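Local structure of H subunit of photosynthetic reaction center complex (Rhodopseudomonas palustris, 6Z5S) at residues G108-E120 with V227-A241. The protein is the H subunit of the photosynthetic reaction centre, probably serving as the cytoplasmic cap that stabilises the complex and supports proton delivery to the bound quinone. Sequence-based numbering, arbitrary orientation.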
loop_
_atom_site.group_PDB
_atom_site.type_symbol
_atom_site.label_atom_id
_atom_site.label_comp_id
_atom_site.label_asym_id
_atom_site.label_seq_id
_atom_site.Cartn_x
_atom_site.Cartn_y
_atom_site.Cartn_z
ATOM N N GLY D 108 11.551 -27.545 -18.787
ATOM C CA GLY D 108 11.942 -26.160 -18.879
ATOM C C GLY D 108 10.752 -25.236 -18.961
ATOM O O GLY D 108 9.737 -25.435 -18.292
ATOM N N PRO D 109 10.857 -24.192 -19.786
ATOM C CA PRO D 109 9.689 -23.341 -20.046
ATOM C C PRO D 109 8.508 -24.097 -20.619
ATOM O O PRO D 109 7.401 -23.550 -20.639
ATOM C CB PRO D 109 10.222 -22.314 -21.047
ATOM C CG PRO D 109 11.666 -22.294 -20.819
ATOM C CD PRO D 109 12.065 -23.674 -20.440
ATOM N N GLY D 110 8.701 -25.325 -21.083
ATOM C CA GLY D 110 7.625 -26.145 -21.586
ATOM C C GLY D 110 7.057 -27.130 -20.596
ATOM O O GLY D 110 6.314 -28.030 -21.001
ATOM N N SER D 111 7.366 -26.990 -19.315
ATOM C CA SER D 111 6.889 -27.923 -18.312
ATOM C C SER D 111 5.428 -27.665 -17.978
ATOM O O SER D 111 4.921 -26.551 -18.123
ATOM C CB SER D 111 7.728 -27.811 -17.048
ATOM O OG SER D 111 9.101 -27.798 -17.364
ATOM N N TYR D 112 4.752 -28.715 -17.528
ATOM C CA TYR D 112 3.388 -28.608 -17.045
ATOM C C TYR D 112 3.260 -29.425 -15.774
ATOM O O TYR D 112 4.138 -30.211 -15.423
ATOM C CB TYR D 112 2.374 -29.075 -18.092
ATOM C CG TYR D 112 2.618 -30.468 -18.610
ATOM C CD1 TYR D 112 3.456 -30.688 -19.685
ATOM C CD2 TYR D 112 2.005 -31.561 -18.027
ATOM C CE1 TYR D 112 3.682 -31.951 -20.160
ATOM C CE2 TYR D 112 2.225 -32.829 -18.498
ATOM C CZ TYR D 112 3.064 -33.018 -19.565
ATOM O OH TYR D 112 3.291 -34.282 -20.045
ATOM N N ALA D 113 2.161 -29.215 -15.068
ATOM C CA ALA D 113 1.859 -29.975 -13.870
ATOM C C ALA D 113 0.860 -31.072 -14.197
ATOM O O ALA D 113 0.017 -30.925 -15.081
ATOM C CB ALA D 113 1.301 -29.072 -12.772
ATOM N N GLN D 114 0.965 -32.183 -13.474
ATOM C CA GLN D 114 0.032 -33.290 -13.641
ATOM C C GLN D 114 -1.284 -32.941 -12.949
ATOM O O GLN D 114 -1.652 -33.488 -11.910
ATOM C CB GLN D 114 0.625 -34.579 -13.097
ATOM C CG GLN D 114 -0.008 -35.817 -13.679
ATOM C CD GLN D 114 0.271 -35.959 -15.152
ATOM O OE1 GLN D 114 1.406 -35.809 -15.595
ATOM N NE2 GLN D 114 -0.766 -36.236 -15.925
ATOM N N ARG D 115 -1.993 -31.992 -13.549
ATOM C CA ARG D 115 -3.279 -31.573 -13.026
ATOM C C ARG D 115 -4.323 -32.661 -13.248
ATOM O O ARG D 115 -4.110 -33.634 -13.976
ATOM C CB ARG D 115 -3.732 -30.278 -13.689
ATOM C CG ARG D 115 -2.779 -29.123 -13.527
ATOM C CD ARG D 115 -3.427 -27.834 -13.970
ATOM N NE ARG D 115 -4.131 -27.172 -12.889
ATOM C CZ ARG D 115 -4.810 -26.043 -13.027
ATOM N NH1 ARG D 115 -4.879 -25.447 -14.205
ATOM N NH2 ARG D 115 -5.419 -25.516 -11.984
ATOM N N ALA D 116 -5.470 -32.488 -12.602
ATOM C CA ALA D 116 -6.566 -33.426 -12.777
ATOM C C ALA D 116 -7.070 -33.379 -14.211
ATOM O O ALA D 116 -7.240 -32.305 -14.792
ATOM C CB ALA D 116 -7.699 -33.104 -11.809
ATOM N N ASP D 117 -7.300 -34.553 -14.791
ATOM C CA ASP D 117 -7.770 -34.633 -16.171
ATOM C C ASP D 117 -9.292 -34.518 -16.187
ATOM O O ASP D 117 -10.028 -35.445 -16.525
ATOM C CB ASP D 117 -7.287 -35.914 -16.832
ATOM C CG ASP D 117 -7.204 -35.790 -18.336
ATOM O OD1 ASP D 117 -6.599 -36.669 -18.980
ATOM O OD2 ASP D 117 -7.749 -34.806 -18.877
ATOM N N VAL D 118 -9.754 -33.332 -15.808
ATOM C CA VAL D 118 -11.176 -33.023 -15.728
ATOM C C VAL D 118 -11.310 -31.510 -15.839
ATOM O O VAL D 118 -10.439 -30.778 -15.350
ATOM C CB VAL D 118 -11.789 -33.569 -14.429
ATOM C CG1 VAL D 118 -11.298 -32.788 -13.222
ATOM C CG2 VAL D 118 -13.299 -33.559 -14.499
ATOM N N PRO D 119 -12.343 -30.997 -16.498
ATOM C CA PRO D 119 -12.482 -29.545 -16.627
ATOM C C PRO D 119 -12.904 -28.895 -15.320
ATOM O O PRO D 119 -13.343 -29.552 -14.378
ATOM C CB PRO D 119 -13.568 -29.390 -17.695
ATOM C CG PRO D 119 -14.302 -30.670 -17.669
ATOM C CD PRO D 119 -13.283 -31.709 -17.372
ATOM N N GLU D 120 -12.752 -27.575 -15.277
ATOM C CA GLU D 120 -13.258 -26.790 -14.161
ATOM C C GLU D 120 -14.762 -26.623 -14.304
ATOM O O GLU D 120 -15.250 -26.236 -15.368
ATOM C CB GLU D 120 -12.589 -25.421 -14.112
ATOM C CG GLU D 120 -11.087 -25.452 -14.148
ATOM C CD GLU D 120 -10.484 -24.095 -13.852
ATOM O OE1 GLU D 120 -11.107 -23.324 -13.091
ATOM O OE2 GLU D 120 -9.390 -23.798 -14.375
ATOM N N VAL D 227 -12.440 -28.755 -22.244
ATOM C CA VAL D 227 -11.010 -28.956 -22.075
ATOM C C VAL D 227 -10.721 -29.133 -20.593
ATOM O O VAL D 227 -11.262 -28.406 -19.753
ATOM C CB VAL D 227 -10.205 -27.785 -22.679
ATOM C CG1 VAL D 227 -10.583 -26.472 -22.026
ATOM C CG2 VAL D 227 -8.718 -28.033 -22.551
ATOM N N SER D 228 -9.894 -30.117 -20.271
ATOM C CA SER D 228 -9.549 -30.410 -18.892
ATOM C C SER D 228 -8.374 -29.552 -18.439
ATOM O O SER D 228 -7.653 -28.963 -19.243
ATOM C CB SER D 228 -9.216 -31.889 -18.730
ATOM O OG SER D 228 -7.922 -32.165 -19.219
ATOM N N LYS D 229 -8.184 -29.487 -17.121
ATOM C CA LYS D 229 -7.060 -28.737 -16.574
ATOM C C LYS D 229 -5.733 -29.291 -17.070
ATOM O O LYS D 229 -4.789 -28.534 -17.331
ATOM C CB LYS D 229 -7.116 -28.763 -15.049
ATOM C CG LYS D 229 -8.115 -27.796 -14.455
ATOM C CD LYS D 229 -8.281 -28.013 -12.968
ATOM C CE LYS D 229 -9.295 -29.095 -12.680
ATOM N NZ LYS D 229 -9.461 -29.300 -11.221
ATOM N N LEU D 230 -5.646 -30.613 -17.211
ATOM C CA LEU D 230 -4.414 -31.229 -17.683
ATOM C C LEU D 230 -4.101 -30.791 -19.105
ATOM O O LEU D 230 -2.962 -30.437 -19.423
ATOM C CB LEU D 230 -4.527 -32.745 -17.599
ATOM C CG LEU D 230 -3.245 -33.500 -17.921
ATOM C CD1 LEU D 230 -2.123 -33.015 -17.037
ATOM C CD2 LEU D 230 -3.459 -34.980 -17.742
ATOM N N GLU D 231 -5.108 -30.801 -19.975
ATOM C CA GLU D 231 -4.894 -30.340 -21.338
ATOM C C GLU D 231 -4.585 -28.853 -21.376
ATOM O O GLU D 231 -3.821 -28.406 -22.232
ATOM C CB GLU D 231 -6.115 -30.654 -22.192
ATOM C CG GLU D 231 -6.445 -32.126 -22.254
ATOM C CD GLU D 231 -7.934 -32.389 -22.306
ATOM O OE1 GLU D 231 -8.714 -31.457 -22.029
ATOM O OE2 GLU D 231 -8.327 -33.530 -22.619
ATOM N N GLU D 232 -5.167 -28.077 -20.463
ATOM C CA GLU D 232 -4.843 -26.659 -20.379
ATOM C C GLU D 232 -3.361 -26.451 -20.098
ATOM O O GLU D 232 -2.685 -25.689 -20.804
ATOM C CB GLU D 232 -5.693 -25.991 -19.304
ATOM C CG GLU D 232 -7.093 -25.639 -19.744
ATOM C CD GLU D 232 -7.828 -24.822 -18.707
ATOM O OE1 GLU D 232 -8.680 -25.388 -17.993
ATOM O OE2 GLU D 232 -7.549 -23.611 -18.601
ATOM N N ASP D 233 -2.837 -27.107 -19.058
ATOM C CA ASP D 233 -1.404 -26.988 -18.817
ATOM C C ASP D 233 -0.594 -27.511 -19.987
ATOM O O ASP D 233 0.424 -26.921 -20.342
ATOM C CB ASP D 233 -0.966 -27.684 -17.532
ATOM C CG ASP D 233 -1.053 -26.783 -16.327
ATOM O OD1 ASP D 233 -1.229 -25.562 -16.503
ATOM O OD2 ASP D 233 -0.810 -27.269 -15.211
ATOM N N LYS D 234 -1.023 -28.609 -20.607
ATOM C CA LYS D 234 -0.232 -29.159 -21.702
ATOM C C LYS D 234 -0.161 -28.193 -22.876
ATOM O O LYS D 234 0.901 -28.026 -23.483
ATOM C CB LYS D 234 -0.799 -30.501 -22.141
ATOM C CG LYS D 234 -0.271 -31.642 -21.322
ATOM C CD LYS D 234 -0.838 -32.956 -21.770
ATOM C CE LYS D 234 -0.453 -34.060 -20.816
ATOM N NZ LYS D 234 -1.152 -35.326 -21.151
ATOM N N ILE D 235 -1.263 -27.512 -23.182
ATOM C CA ILE D 235 -1.277 -26.589 -24.312
ATOM C C ILE D 235 -0.450 -25.348 -23.999
ATOM O O ILE D 235 0.423 -24.948 -24.784
ATOM C CB ILE D 235 -2.723 -26.230 -24.687
ATOM C CG1 ILE D 235 -3.422 -27.449 -25.276
ATOM C CG2 ILE D 235 -2.751 -25.090 -25.672
ATOM C CD1 ILE D 235 -4.916 -27.397 -25.170
ATOM N N CYS D 236 -0.710 -24.716 -22.851
ATOM C CA CYS D 236 0.084 -23.547 -22.494
ATOM C C CYS D 236 1.560 -23.891 -22.361
ATOM O O CYS D 236 2.417 -23.056 -22.653
ATOM C CB CYS D 236 -0.436 -22.910 -21.209
ATOM S SG CYS D 236 -2.215 -22.662 -21.157
ATOM N N ALA D 237 1.882 -25.122 -21.969
ATOM C CA ALA D 237 3.273 -25.524 -21.838
ATOM C C ALA D 237 3.910 -25.773 -23.193
ATOM O O ALA D 237 5.079 -25.438 -23.401
ATOM C CB ALA D 237 3.368 -26.771 -20.968
ATOM N N TYR D 238 3.164 -26.366 -24.124
ATOM C CA TYR D 238 3.675 -26.512 -25.477
ATOM C C TYR D 238 3.994 -25.156 -26.075
ATOM O O TYR D 238 4.988 -25.001 -26.789
ATOM C CB TYR D 238 2.665 -27.251 -26.349
ATOM C CG TYR D 238 3.169 -27.521 -27.739
ATOM C CD1 TYR D 238 3.870 -28.676 -28.026
ATOM C CD2 TYR D 238 2.951 -26.618 -28.763
ATOM C CE1 TYR D 238 4.335 -28.923 -29.288
ATOM C CE2 TYR D 238 3.417 -26.857 -30.026
ATOM C CZ TYR D 238 4.106 -28.012 -30.284
ATOM O OH TYR D 238 4.572 -28.255 -31.551
ATOM N N TYR D 239 3.165 -24.158 -25.792
ATOM C CA TYR D 239 3.457 -22.837 -26.333
ATOM C C TYR D 239 4.571 -22.132 -25.573
ATOM O O TYR D 239 5.341 -21.381 -26.177
ATOM C CB TYR D 239 2.198 -21.985 -26.347
ATOM C CG TYR D 239 1.280 -22.362 -27.472
ATOM C CD1 TYR D 239 1.486 -21.878 -28.749
ATOM C CD2 TYR D 239 0.223 -23.225 -27.265
ATOM C CE1 TYR D 239 0.650 -22.230 -29.780
ATOM C CE2 TYR D 239 -0.614 -23.579 -28.285
ATOM C CZ TYR D 239 -0.396 -23.081 -29.539
ATOM O OH TYR D 239 -1.241 -23.446 -30.553
ATOM N N GLY D 240 4.683 -22.356 -24.266
ATOM C CA GLY D 240 5.781 -21.777 -23.518
ATOM C C GLY D 240 7.128 -22.373 -23.849
ATOM O O GLY D 240 8.147 -21.700 -23.679
ATOM N N ALA D 241 7.160 -23.626 -24.300
ATOM C CA ALA D 241 8.427 -24.233 -24.685
ATOM C C ALA D 241 9.099 -23.455 -25.800
ATOM O O ALA D 241 10.329 -23.357 -25.837
ATOM C CB ALA D 241 8.210 -25.681 -25.111
#
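A capping box opens helix 229-245, and the extended loop 108-120 locks onto it through Asp117 and Ser228. Serine suits the N-cap because its short hydroxyl can work both ways: Ser228 OG accepts from Glu231 N at 3.2 Å, while Ser228 N is held by Glu231 OE1, and the same OG donates to Asp117 OD2 at 2.7 Å, meeting the carboxylate on its anti side. Asp117 thus adds an acidic group beside the helix N-terminus, where the dipole would probably welcome it, though the neighbouring Glu231 carboxylate would partly offset this. Lys229 N gives a nearly straight bond (170°) to Val118 O, 3.1 Å away. The loop lies along the helix in the opposite chain direction, Gly110 beside Ala241 and Pro119 beside Ser228, and so ties the N-terminal region of this H chain to the C-terminal helix. Arg115 bends about its CG-CD bond (chi3 89°), laying one guanidinium face over the aliphatic chain of Lys229, with Arg115 NH2 3.9 Å from Lys229 CD. Arg115 NE remains 4.1 Å from Asp233 OD2, beyond a salt bridge; instead it pairs with an acidic side chain of a neighbouring subunit, where Lys229 NZ likewise finds an acid and Asp233 meets the backbone. With an alanine at Arg115, its acidic partner would probably lose a charged mate and the Lys229 methylenes their flat cover. Leu230 forks its methyls under the loop, Leu230 CD1 lying 3.6 Å from Ala113 O and CD2 near the Gln114 amide; a branched apolar chain can fill both places. Beyond it, Lys234 crosses the Tyr112 ring, CG sitting 3.8 Å from the centroid almost on the normal, a CH-pi contact, while Arg80 makes a cation-pi contact with the ring. Gly110, having no side chain, leaves room for the Ala241 methyl, Gly110 CA coming 3.6 Å from Ala241 CB.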